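Local coordinates for aminopeptidase-like protein (Chaetomium thermophilum, PDB 5JM6) that probably acts as a zinc-dependent aminopeptidase of the M18 family and forms a dodecamer linked to the Cvt pathway of selective autophagy, at residues A[107-113]-A[352-357]; A[93-99]-A[360-365]; A[152-158]-A[226-232]. One frame throughout, in Å; residues are numbered along the deposited sequence.

Contact 1: A[107-113]-A[352-357]; sequences RNGSSII and NFLPIT
Arg-107 and Ile-113, on the two strands of the β-hairpin formed by 102-107 and 111-117, clamp the ring of Phe-353 of helix 353-368. In the hairpin, Arg-107 and Ser-111 pair through both backbone hydrogen bonds. From one side, Ile-113 CD1 sits over the centre of the ring, a CH-pi contact 3.5 Å from the Phe-353 centroid. Across the opposite face runs Arg-107: its CB makes a second CH-pi contact at 4.0 Å from that centroid, and the chain bends at chi3 (-81°) so that NE reaches 3.3 Å from Phe-353 CD1. The guanidinium is tilted 40° from the ring rather than lying flat on it. Ile-356 CG2 meets its edge at NH2. Ile-113 CD1 also touches Leu-354 CD1 at 3.9 Å, and Ser-111 CB leans obliquely on Phe-353 CE2 at 3.6 Å. Within the helix, Thr-357 OG1 donates to Phe-353 O (2.8 Å). No hydrogen bond crosses between the segments: the helix is joined to the hairpin through an aromatic ring gripped on both faces, and the polar ends find partners elsewhere, Arg-107 NH1 at Arg-346 O and Ser-111 OG at Gln-347 O.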
# COMPACT_ATOMS: atom_id res chain seq x y z
N ARG A 107 33.74 -39.72 -20.07
CA ARG A 107 34.23 -38.98 -18.92
C ARG A 107 33.21 -39.07 -17.78
O ARG A 107 32.05 -38.69 -17.96
CB ARG A 107 34.52 -37.53 -19.29
CG ARG A 107 35.38 -36.78 -18.28
CD ARG A 107 35.76 -35.40 -18.78
NE ARG A 107 36.90 -35.44 -19.70
CZ ARG A 107 37.59 -34.37 -20.09
NH1 ARG A 107 37.26 -33.17 -19.64
NH2 ARG A 107 38.61 -34.51 -20.93
N ASN A 108 33.65 -39.61 -16.65
CA ASN A 108 32.83 -39.77 -15.44
C ASN A 108 31.59 -40.65 -15.67
O ASN A 108 30.68 -40.71 -14.84
CB ASN A 108 32.43 -38.37 -14.92
CG ASN A 108 31.53 -38.41 -13.70
OD1 ASN A 108 31.96 -38.77 -12.61
ND2 ASN A 108 30.27 -38.01 -13.88
N GLY A 109 31.59 -41.41 -16.76
CA GLY A 109 30.47 -42.28 -17.07
C GLY A 109 29.18 -41.52 -17.35
O GLY A 109 28.13 -42.12 -17.52
N SER A 110 29.24 -40.19 -17.25
CA SER A 110 28.14 -39.31 -17.63
C SER A 110 28.32 -38.45 -18.89
O SER A 110 27.40 -37.73 -19.28
CB SER A 110 27.80 -38.40 -16.45
OG SER A 110 28.92 -37.62 -16.08
N SER A 111 29.50 -38.50 -19.51
CA SER A 111 29.76 -37.73 -20.73
C SER A 111 30.38 -38.64 -21.77
O SER A 111 31.25 -39.45 -21.46
CB SER A 111 30.68 -36.54 -20.46
OG SER A 111 29.94 -35.37 -20.16
N ILE A 112 29.95 -38.50 -23.02
CA ILE A 112 30.45 -39.37 -24.07
C ILE A 112 30.57 -38.65 -25.41
O ILE A 112 29.71 -37.85 -25.79
CB ILE A 112 29.57 -40.63 -24.21
CG1 ILE A 112 30.15 -41.60 -25.25
CG2 ILE A 112 28.13 -40.26 -24.55
CD1 ILE A 112 29.42 -42.91 -25.32
N ILE A 113 31.67 -38.94 -26.11
CA ILE A 113 31.92 -38.40 -27.44
C ILE A 113 32.19 -39.56 -28.39
O ILE A 113 33.13 -40.31 -28.20
CB ILE A 113 33.12 -37.44 -27.45
CG1 ILE A 113 32.83 -36.21 -26.59
CG2 ILE A 113 33.48 -37.04 -28.88
CD1 ILE A 113 34.04 -35.34 -26.36
N ASN A 352 37.01 -28.84 -20.90
CA ASN A 352 38.07 -29.39 -21.75
C ASN A 352 37.64 -30.47 -22.75
O ASN A 352 38.26 -30.63 -23.80
CB ASN A 352 39.16 -29.98 -20.85
CG ASN A 352 40.56 -29.83 -21.41
OD1 ASN A 352 40.76 -29.30 -22.50
ND2 ASN A 352 41.55 -30.28 -20.65
N PHE A 353 36.57 -31.19 -22.41
CA PHE A 353 36.31 -32.51 -22.97
C PHE A 353 36.36 -32.60 -24.50
O PHE A 353 37.15 -33.38 -25.04
CB PHE A 353 34.96 -33.02 -22.47
CG PHE A 353 34.73 -34.48 -22.72
CD1 PHE A 353 35.79 -35.35 -22.85
CD2 PHE A 353 33.44 -34.98 -22.84
CE1 PHE A 353 35.59 -36.70 -23.08
CE2 PHE A 353 33.22 -36.33 -23.07
CZ PHE A 353 34.30 -37.18 -23.19
N LEU A 354 35.52 -31.84 -25.19
CA LEU A 354 35.49 -31.93 -26.65
C LEU A 354 36.73 -31.33 -27.35
O LEU A 354 37.25 -31.94 -28.28
CB LEU A 354 34.22 -31.30 -27.22
CG LEU A 354 34.12 -31.35 -28.75
CD1 LEU A 354 34.02 -32.79 -29.25
CD2 LEU A 354 32.94 -30.52 -29.25
N PRO A 355 37.19 -30.14 -26.93
CA PRO A 355 38.41 -29.64 -27.59
C PRO A 355 39.64 -30.53 -27.44
O PRO A 355 40.31 -30.79 -28.44
CB PRO A 355 38.63 -28.29 -26.92
CG PRO A 355 37.27 -27.83 -26.56
CD PRO A 355 36.56 -29.08 -26.11
N ILE A 356 39.94 -31.01 -26.23
CA ILE A 356 41.14 -31.81 -26.03
C ILE A 356 41.03 -33.15 -26.76
O ILE A 356 42.02 -33.68 -27.26
CB ILE A 356 41.46 -32.04 -24.53
CG1 ILE A 356 42.86 -32.62 -24.37
CG2 ILE A 356 40.42 -32.94 -23.87
CD1 ILE A 356 43.40 -32.53 -22.96
N THR A 357 39.81 -33.68 -26.85
CA THR A 357 39.58 -34.92 -27.58
C THR A 357 39.86 -34.73 -29.06
O THR A 357 40.50 -35.56 -29.69
CB THR A 357 38.14 -35.43 -27.39
OG1 THR A 357 37.96 -35.86 -26.03
CG2 THR A 357 37.85 -36.59 -28.33

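Contact 2: A[93-99]-A[360-365]; sequences WTGKLVP and RILESF
Trp-93 and Arg-360 meet face to face in a cation-pi stack, which pins the loop between strands 85-86 and 102-107 against helix 353-368 at the margin of the fold. The two side chains run at about a right angle, yet their flat ends are nearly aligned: guanidinium and indole planes differ by 24°, with Arg-360 CZ 4.2 Å from the centroid of the six-membered ring. Nearer the backbone, Arg-360 CD lies over the same ring in a CH-pi contact at 3.8 Å. Bends at chi2 and chi3 carry the arginine across the indole. The stack is held in place from outside, since Trp-93 NE1 donates to Pro-88 O and Arg-360 NH2 to Ala-89 O. One helical turn on, Ser-364 has its OG trans to the backbone N (chi1 -179°) and donates to Trp-93 O at 3.0 Å, from well above the carbonyl plane. Leu-97 packs against Ile-361 and Phe-365, one turn apart on the helix, with its CD1 3.8 Å from Ile-361 CG2 and its CB 3.5 Å from Phe-365 CE2. Beyond it, Pro-99 CD comes to the rim of the Phe-365 ring, 3.9 Å from CE1; that ring also meets Tyr-121 edge-to-face. On the helix flank, Arg-360 and Glu-363 pack on a neighbouring subunit. Beside the stack, one water accepts from both Trp-93 N (2.8 Å) and Arg-360 NH1 (3.2 Å).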
# COMPACT_ATOMS: atom_id res chain seq x y z
N TRP A 93 46.71 -42.54 -27.72
CA TRP A 93 46.02 -42.88 -28.96
C TRP A 93 46.86 -42.66 -30.21
O TRP A 93 46.44 -43.03 -31.30
CB TRP A 93 44.74 -42.04 -29.13
CG TRP A 93 43.86 -41.94 -27.94
CD1 TRP A 93 43.88 -42.72 -26.82
CD2 TRP A 93 42.80 -41.00 -27.75
NE1 TRP A 93 42.91 -42.31 -25.94
CE2 TRP A 93 42.23 -41.26 -26.49
CE3 TRP A 93 42.28 -39.95 -28.52
CZ2 TRP A 93 41.16 -40.51 -25.98
CZ3 TRP A 93 41.22 -39.22 -28.02
CH2 TRP A 93 40.68 -39.50 -26.76
N THR A 94 48.05 -42.08 -30.05
CA THR A 94 48.76 -41.52 -31.20
C THR A 94 49.12 -42.57 -32.25
O THR A 94 49.45 -42.23 -33.38
CB THR A 94 50.04 -40.77 -30.77
OG1 THR A 94 50.78 -41.56 -29.83
CG2 THR A 94 49.69 -39.43 -30.13
N GLY A 95 49.09 -43.84 -31.87
CA GLY A 95 49.17 -44.91 -32.85
C GLY A 95 47.87 -45.23 -33.59
O GLY A 95 47.82 -45.20 -34.81
N LYS A 96 46.80 -45.44 -32.81
CA LYS A 96 45.63 -46.25 -33.22
C LYS A 96 44.69 -45.79 -34.32
O LYS A 96 43.93 -46.60 -34.85
CB LYS A 96 44.69 -46.45 -32.05
CG LYS A 96 45.23 -46.75 -30.71
CD LYS A 96 44.04 -47.34 -29.98
CE LYS A 96 43.89 -46.86 -28.57
NZ LYS A 96 44.52 -47.87 -27.71
N LEU A 97 44.62 -44.49 -34.58
CA LEU A 97 43.47 -44.02 -35.32
C LEU A 97 43.70 -44.11 -36.81
O LEU A 97 44.77 -43.77 -37.32
CB LEU A 97 43.11 -42.60 -34.89
CG LEU A 97 42.79 -42.43 -33.40
CD1 LEU A 97 42.25 -41.04 -33.13
CD2 LEU A 97 41.81 -43.50 -32.90
N VAL A 98 42.68 -44.59 -37.51
CA VAL A 98 42.81 -45.01 -38.89
C VAL A 98 41.57 -44.54 -39.65
O VAL A 98 40.48 -44.48 -39.07
CB VAL A 98 43.00 -46.55 -38.97
CG1 VAL A 98 41.67 -47.28 -38.81
CG2 VAL A 98 43.69 -46.96 -40.26
N PRO A 99 41.73 -44.16 -40.92
CA PRO A 99 40.55 -43.80 -41.72
C PRO A 99 39.54 -44.93 -41.76
O PRO A 99 39.92 -46.10 -41.82
CB PRO A 99 41.14 -43.53 -43.11
CG PRO A 99 42.54 -43.13 -42.85
CD PRO A 99 42.99 -43.91 -41.65
N ARG A 360 43.59 -34.43 -29.65
CA ARG A 360 44.18 -35.76 -29.58
C ARG A 360 44.00 -36.55 -30.86
O ARG A 360 44.93 -37.20 -31.34
CB ARG A 360 43.56 -36.55 -28.43
CG ARG A 360 44.12 -36.26 -27.06
CD ARG A 360 44.31 -37.59 -26.39
NE ARG A 360 43.92 -37.61 -24.99
CZ ARG A 360 44.10 -38.66 -24.20
NH1 ARG A 360 44.67 -39.75 -24.68
NH2 ARG A 360 43.71 -38.61 -22.93
N ILE A 361 42.78 -36.52 -31.41
CA ILE A 361 42.50 -37.22 -32.66
C ILE A 361 43.38 -36.69 -33.77
O ILE A 361 44.02 -37.46 -34.50
CB ILE A 361 41.02 -37.06 -33.08
CG1 ILE A 361 40.09 -37.60 -31.99
CG2 ILE A 361 40.76 -37.79 -34.39
CD1 ILE A 361 38.64 -37.19 -32.18
N LEU A 362 43.44 -35.37 -33.90
CA LEU A 362 44.21 -34.74 -34.95
C LEU A 362 45.70 -35.02 -34.80
O LEU A 362 46.37 -35.37 -35.77
CB LEU A 362 43.95 -33.24 -34.98
CG LEU A 362 44.75 -32.46 -36.01
CD1 LEU A 362 44.53 -33.04 -37.40
CD2 LEU A 362 44.36 -31.00 -35.97
N GLU A 363 46.22 -34.89 -33.59
CA GLU A 363 47.63 -35.17 -33.34
C GLU A 363 47.96 -36.63 -33.64
O GLU A 363 49.06 -36.95 -34.09
CB GLU A 363 48.02 -34.85 -31.90
CG GLU A 363 49.45 -35.21 -31.57
CD GLU A 363 49.63 -35.56 -30.11
OE1 GLU A 363 48.78 -36.29 -29.58
OE2 GLU A 363 50.63 -35.11 -29.51
N SER A 364 47.00 -37.51 -33.40
CA SER A 364 47.17 -38.92 -33.71
C SER A 364 47.38 -39.12 -35.21
O SER A 364 48.33 -39.78 -35.63
CB SER A 364 45.97 -39.74 -33.23
OG SER A 364 46.13 -41.11 -33.52
N PHE A 365 46.50 -38.54 -36.02
CA PHE A 365 46.62 -38.66 -37.47
C PHE A 365 47.82 -37.89 -38.01
O PHE A 365 48.33 -38.20 -39.09
CB PHE A 365 45.35 -38.19 -38.17
CG PHE A 365 44.23 -39.19 -38.10
CD1 PHE A 365 44.15 -40.22 -39.03
CD2 PHE A 365 43.28 -39.11 -37.11
CE1 PHE A 365 43.13 -41.14 -38.97
CE2 PHE A 365 42.25 -40.03 -37.04
CZ PHE A 365 42.18 -41.05 -37.97
O HOH W 1 46.61 -39.74 -27.27

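Contact 3: A[152-158]-A[226-232]; sequences GYVQLGV and VPVIGID
Ile-229 reaches across to Val-154, Gln-155 and Leu-156, and its two branches part, one to Val-154 and Gln-155, the other to Leu-156. Its CB stands 4.1 Å from Val-154 O. CG1 lies between the backbone N and the carbonyl carbon (chi1 67°), a position that turns this branch toward the facing strand and brings it against Val-154 O and 3.7 Å from Val-154 CG1. CD1, at the tip, continues over the facing backbone and touches Val-154 CG1 as well as Gln-155 O, the latter at 3.6 Å, while the other branch, CG2, rests on Leu-156 CB. Ile-229 also packs on Leu-295 of another neighbouring subunit. An alanine here would lose CG1, CG2 and CD1, which would probably open a gap beside Val-154 and Leu-156 and weaken the packing on that subunit. The two segments are antiparallel partners in a six-stranded sheet, in which 228-231 is the outermost strand within the chain. A classic beta bulge interrupts them: Ile-229 and Gly-230 both face Val-154, and the register slips by one residue. Val-154 O accepts from Ile-229 N at 2.8 Å and only weakly from Gly-230 N. In the other direction Val-154 N gives a nearly straight bond (170°) to Gly-230 O. Past the bulge, Leu-156 N donates to Pro-227 O at 3.3 Å, approaching from above the carbonyl plane. Val-158 CG2 then reaches the Pro-227 ring at CD, 3.8 Å away. On the face that carries Tyr-153, Gln-155, Val-228 and Ile-231, the tyrosine ring meets Val-228 CG1 obliquely through CD2. That face adjoins the same neighbouring subunit: Val-228 and Ile-231 pack on its Phe-299, and the amide NE2 of Gln-155, near Val-226 CG1, donates to OD1 of its Asn-399.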
# COMPACT_ATOMS: atom_id res chain seq x y z
N GLY A 152 4.63 -41.03 11.85
CA GLY A 152 4.51 -42.38 11.35
C GLY A 152 5.05 -42.61 9.95
O GLY A 152 5.05 -43.74 9.46
N TYR A 153 5.51 -41.54 9.31
CA TYR A 153 6.06 -41.63 7.96
C TYR A 153 7.58 -41.69 7.97
O TYR A 153 8.23 -41.01 8.75
CB TYR A 153 5.62 -40.44 7.11
CG TYR A 153 4.14 -40.32 6.94
CD1 TYR A 153 3.36 -39.69 7.91
CD2 TYR A 153 3.50 -40.81 5.81
CE1 TYR A 153 2.00 -39.57 7.76
CE2 TYR A 153 2.13 -40.70 5.65
CZ TYR A 153 1.39 -40.07 6.64
OH TYR A 153 0.03 -39.95 6.49
N VAL A 154 8.12 -42.51 7.08
CA VAL A 154 9.55 -42.51 6.80
C VAL A 154 9.80 -41.58 5.61
O VAL A 154 9.15 -41.72 4.58
CB VAL A 154 10.07 -43.92 6.49
CG1 VAL A 154 11.59 -43.93 6.40
CG2 VAL A 154 9.59 -44.90 7.55
N GLN A 155 10.72 -40.64 5.77
CA GLN A 155 10.98 -39.66 4.71
C GLN A 155 12.41 -39.75 4.19
O GLN A 155 13.23 -40.52 4.71
CB GLN A 155 10.67 -38.25 5.20
CG GLN A 155 9.25 -38.07 5.73
CD GLN A 155 8.92 -36.63 6.09
OE1 GLN A 155 9.22 -36.17 7.19
NE2 GLN A 155 8.28 -35.92 5.17
N LEU A 156 12.71 -38.95 3.17
CA LEU A 156 13.99 -39.04 2.47
C LEU A 156 14.57 -37.65 2.18
O LEU A 156 13.91 -36.82 1.56
CB LEU A 156 13.83 -39.81 1.16
CG LEU A 156 15.09 -40.00 0.33
CD1 LEU A 156 16.01 -40.99 1.01
CD2 LEU A 156 14.75 -40.45 -1.08
N GLY A 157 15.79 -37.40 2.65
CA GLY A 157 16.46 -36.15 2.33
C GLY A 157 16.90 -36.05 0.88
O GLY A 157 17.73 -36.84 0.43
N VAL A 158 16.40 -35.05 0.17
CA VAL A 158 16.80 -34.83 -1.22
C VAL A 158 17.08 -33.36 -1.47
O VAL A 158 16.68 -32.50 -0.69
CB VAL A 158 15.74 -35.32 -2.23
CG1 VAL A 158 15.41 -36.80 -2.01
CG2 VAL A 158 14.48 -34.46 -2.16
N VAL A 226 9.24 -32.93 1.02
CA VAL A 226 10.16 -33.93 1.51
C VAL A 226 9.51 -35.23 1.16
O VAL A 226 8.43 -35.53 1.67
CB VAL A 226 10.42 -33.83 3.02
CG1 VAL A 226 11.38 -34.92 3.47
CG2 VAL A 226 10.96 -32.46 3.38
N PRO A 227 10.13 -36.00 0.27
CA PRO A 227 9.48 -37.23 -0.20
C PRO A 227 9.14 -38.17 0.95
O PRO A 227 9.77 -38.14 2.01
CB PRO A 227 10.53 -37.85 -1.13
CG PRO A 227 11.35 -36.69 -1.59
CD PRO A 227 11.41 -35.76 -0.42
N VAL A 228 8.12 -38.99 0.72
CA VAL A 228 7.66 -39.98 1.68
C VAL A 228 7.92 -41.37 1.11
O VAL A 228 7.46 -41.69 0.01
CB VAL A 228 6.17 -39.77 2.00
CG1 VAL A 228 5.54 -41.05 2.46
CG2 VAL A 228 5.99 -38.68 3.05
N ILE A 229 8.76 -42.15 1.79
CA ILE A 229 9.15 -43.47 1.30
C ILE A 229 8.55 -44.71 1.99
O ILE A 229 8.80 -45.83 1.55
CB ILE A 229 10.68 -43.60 1.33
CG1 ILE A 229 11.19 -43.61 2.77
CG2 ILE A 229 11.31 -42.46 0.55
CD1 ILE A 229 12.70 -43.60 2.88
N GLY A 230 7.78 -44.52 3.05
CA GLY A 230 7.25 -45.65 3.79
C GLY A 230 6.58 -45.28 5.09
O GLY A 230 6.55 -44.11 5.47
N ILE A 231 6.03 -46.28 5.78
CA ILE A 231 5.32 -46.06 7.03
C ILE A 231 6.03 -46.77 8.18
O ILE A 231 6.51 -47.89 8.02
CB ILE A 231 3.86 -46.56 6.94
CG1 ILE A 231 3.08 -45.73 5.93
CG2 ILE A 231 3.18 -46.53 8.30
CD1 ILE A 231 2.01 -46.51 5.19
N ASP A 232 6.15 -46.09 9.32
CA ASP A 232 6.53 -46.77 10.55
C ASP A 232 5.70 -46.25 11.74
O ASP A 232 5.92 -45.14 12.22
CB ASP A 232 8.02 -46.57 10.79
CG ASP A 232 8.52 -47.32 12.00
OD1 ASP A 232 9.19 -46.69 12.84
OD2 ASP A 232 8.24 -48.53 12.11

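How the contacts relate
From the N terminus, the chain first lays down 93-99, 107-113 and 152-158, then returns to them in reverse order, so the three contacts nest without crossing. Contact 3 closes the innermost loop when 226-232 comes back to 152-158, pairing two strands of the six-stranded antiparallel sheet. Contact 1 encloses it as 352-357 reaches the hairpin of the mixed sheet, and contact 2 closes the widest loop soon after, as 360-365 meets the loop before that hairpin. Contacts 1 and 2 share helix 353-368, touch each other and both border one neighbouring subunit. Contact 3 lies about 52 Å from contact 2, centre to centre, beside another neighbouring subunit.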